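Local coordinates for vanadium-dependent bromoperoxidase (Corallina officinalis, PDB 1QHB), which catalyses the vanadate-dependent halogenation of organic substrates, using hydrogen peroxide to oxidise bromide, at residues A[60-65]-A[92-97]. Sequence-based numbering, arbitrary orientation.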
loop_
_atom_site.group_PDB
_atom_site.type_symbol
_atom_site.label_atom_id
_atom_site.label_comp_id
_atom_site.label_asym_id
_atom_site.label_seq_id
_atom_site.Cartn_x
_atom_site.Cartn_y
_atom_site.Cartn_z
ATOM N N GLY A 60 -17.016 -45.365 -19.326
ATOM C CA GLY A 60 -17.995 -45.073 -18.268
ATOM C C GLY A 60 -19.296 -44.556 -18.861
ATOM O O GLY A 60 -20.372 -44.800 -18.323
ATOM N N LEU A 61 -19.228 -43.795 -19.936
ATOM C CA LEU A 61 -20.378 -43.311 -20.667
ATOM C C LEU A 61 -20.921 -44.474 -21.489
ATOM O O LEU A 61 -20.140 -45.251 -22.005
ATOM C CB LEU A 61 -19.989 -42.147 -21.573
ATOM C CG LEU A 61 -19.323 -40.942 -20.903
ATOM C CD1 LEU A 61 -18.964 -39.909 -21.957
ATOM C CD2 LEU A 61 -20.246 -40.339 -19.858
ATOM N N PRO A 62 -22.245 -44.563 -21.669
ATOM C CA PRO A 62 -22.884 -45.632 -22.402
ATOM C C PRO A 62 -22.414 -45.686 -23.841
ATOM O O PRO A 62 -22.520 -44.669 -24.552
ATOM C CB PRO A 62 -24.381 -45.279 -22.359
ATOM C CG PRO A 62 -24.572 -44.097 -21.481
ATOM C CD PRO A 62 -23.207 -43.572 -21.103
ATOM N N HIS A 63 -21.991 -46.852 -24.324
ATOM C CA HIS A 63 -21.529 -46.997 -25.697
ATOM C C HIS A 63 -22.479 -47.861 -26.522
ATOM O O HIS A 63 -23.308 -48.588 -25.968
ATOM C CB HIS A 63 -20.129 -47.596 -25.770
ATOM C CG HIS A 63 -19.082 -46.817 -25.038
ATOM N ND1 HIS A 63 -18.906 -46.803 -23.669
ATOM C CD2 HIS A 63 -18.176 -45.963 -25.556
ATOM C CE1 HIS A 63 -17.884 -46.000 -23.393
ATOM N NE2 HIS A 63 -17.424 -45.464 -24.507
ATOM N N ASP A 64 -22.340 -47.740 -27.847
ATOM C CA ASP A 64 -23.174 -48.519 -28.745
ATOM C C ASP A 64 -22.421 -49.806 -29.045
ATOM O O ASP A 64 -21.337 -49.938 -28.475
ATOM C CB ASP A 64 -23.590 -47.770 -30.004
ATOM C CG ASP A 64 -22.514 -47.401 -30.958
ATOM O OD1 ASP A 64 -21.357 -47.861 -30.794
ATOM O OD2 ASP A 64 -22.767 -46.624 -31.928
ATOM N N ASP A 65 -22.922 -50.676 -29.919
ATOM C CA ASP A 65 -22.243 -51.927 -30.218
ATOM C C ASP A 65 -20.945 -51.774 -30.975
ATOM O O ASP A 65 -20.219 -52.758 -31.164
ATOM C CB ASP A 65 -23.127 -52.814 -31.125
ATOM C CG ASP A 65 -24.410 -53.226 -30.438
ATOM O OD1 ASP A 65 -24.442 -53.225 -29.192
ATOM O OD2 ASP A 65 -25.362 -53.548 -31.171
ATOM N N ALA A 92 -24.757 -36.144 -11.150
ATOM C CA ALA A 92 -25.866 -36.191 -12.103
ATOM C C ALA A 92 -25.426 -36.705 -13.463
ATOM O O ALA A 92 -26.223 -36.651 -14.414
ATOM C CB ALA A 92 -26.504 -34.803 -12.160
ATOM N N LEU A 93 -24.186 -37.165 -13.626
ATOM C CA LEU A 93 -23.743 -37.608 -14.940
ATOM C C LEU A 93 -24.305 -38.991 -15.240
ATOM O O LEU A 93 -24.651 -39.730 -14.340
ATOM C CB LEU A 93 -22.228 -37.721 -15.036
ATOM C CG LEU A 93 -21.450 -36.394 -14.952
ATOM C CD1 LEU A 93 -19.972 -36.695 -14.825
ATOM C CD2 LEU A 93 -21.758 -35.499 -16.143
ATOM N N THR A 94 -24.276 -39.362 -16.518
ATOM C CA THR A 94 -24.728 -40.667 -16.914
ATOM C C THR A 94 -23.545 -41.636 -16.883
ATOM O O THR A 94 -22.645 -41.511 -17.690
ATOM C CB THR A 94 -25.290 -40.656 -18.343
ATOM O OG1 THR A 94 -26.360 -39.694 -18.357
ATOM C CG2 THR A 94 -25.812 -42.037 -18.683
ATOM N N LEU A 95 -23.658 -42.621 -15.995
ATOM C CA LEU A 95 -22.610 -43.629 -15.893
ATOM C C LEU A 95 -23.127 -45.032 -16.154
ATOM O O LEU A 95 -24.080 -45.397 -15.457
ATOM C CB LEU A 95 -22.113 -43.601 -14.440
ATOM C CG LEU A 95 -20.937 -44.468 -14.048
ATOM C CD1 LEU A 95 -19.689 -44.034 -14.821
ATOM C CD2 LEU A 95 -20.684 -44.380 -12.537
ATOM N N GLY A 96 -22.530 -45.827 -17.012
ATOM C CA GLY A 96 -23.009 -47.212 -17.132
ATOM C C GLY A 96 -24.196 -47.363 -18.053
ATOM O O GLY A 96 -24.756 -46.411 -18.568
ATOM N N PRO A 97 -24.572 -48.598 -18.320
ATOM C CA PRO A 97 -25.671 -48.907 -19.231
ATOM C C PRO A 97 -27.018 -48.895 -18.548
ATOM O O PRO A 97 -27.208 -48.743 -17.326
ATOM C CB PRO A 97 -25.233 -50.299 -19.719
ATOM C CG PRO A 97 -24.828 -50.897 -18.390
ATOM C CD PRO A 97 -24.011 -49.824 -17.694
#
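Gly60 and Gly96 join two irregular loops of this vanadium haloperoxidase through one backbone hydrogen bond, neither segment being regular helix or strand. The first loop leads into helix 72-84; the second leaves helix 87-91, and most of the residues between the segments are helical. Gly60 lies about 11 Å from the side chains of His478, probably an active-site residue, and Arg406, a probable vanadate ligand, so the contact sits outside the site.

The polar part of the contact centres on Gly60 O. Gly96 N donates to Gly60 O at 2.7 Å. The bond is straight, 171° at the hydrogen, and the donor lies nearly in line with the C=O bond. The same oxygen receives a CA-H...O contact from Leu95, bent to 136° at the hydrogen. Both glycines have positive phi, and a side chain on either would press against the preceding carbonyl; on Gly60 it would also come tight against Leu95 CD1.

Van der Waals contacts accompany this bond. Pro62 and Thr94 cross at about a right angle, the proline ring meeting the threonine methyl, with Pro62 CG 3.7 Å from Thr94 CG2. Thr94 CG2 lies anti to the backbone N, which turns the methyl to the ring and leaves OG1 to form a weak hydrogen bond with Asp74. Pro62 CG also lies 3.7 Å from Gly96 O, so the ring touches both the Thr94 methyl and the Gly96 carbonyl. With CG and CD removed, as in an alanine at this position, the Thr94 methyl would probably lose its partner and a gap would open beside Gly96 O.

Trp123 of strand 123-124 touches Leu61 and Leu95, while Asn367 of a second subunit packs on Leu95. Both leucines start away from the opposing loop, but their ends return: Leu95 CD1 reaches Gly60 O at 3.6 Å, and Leu61 CD2 rests 3.4 Å from Thr94 O.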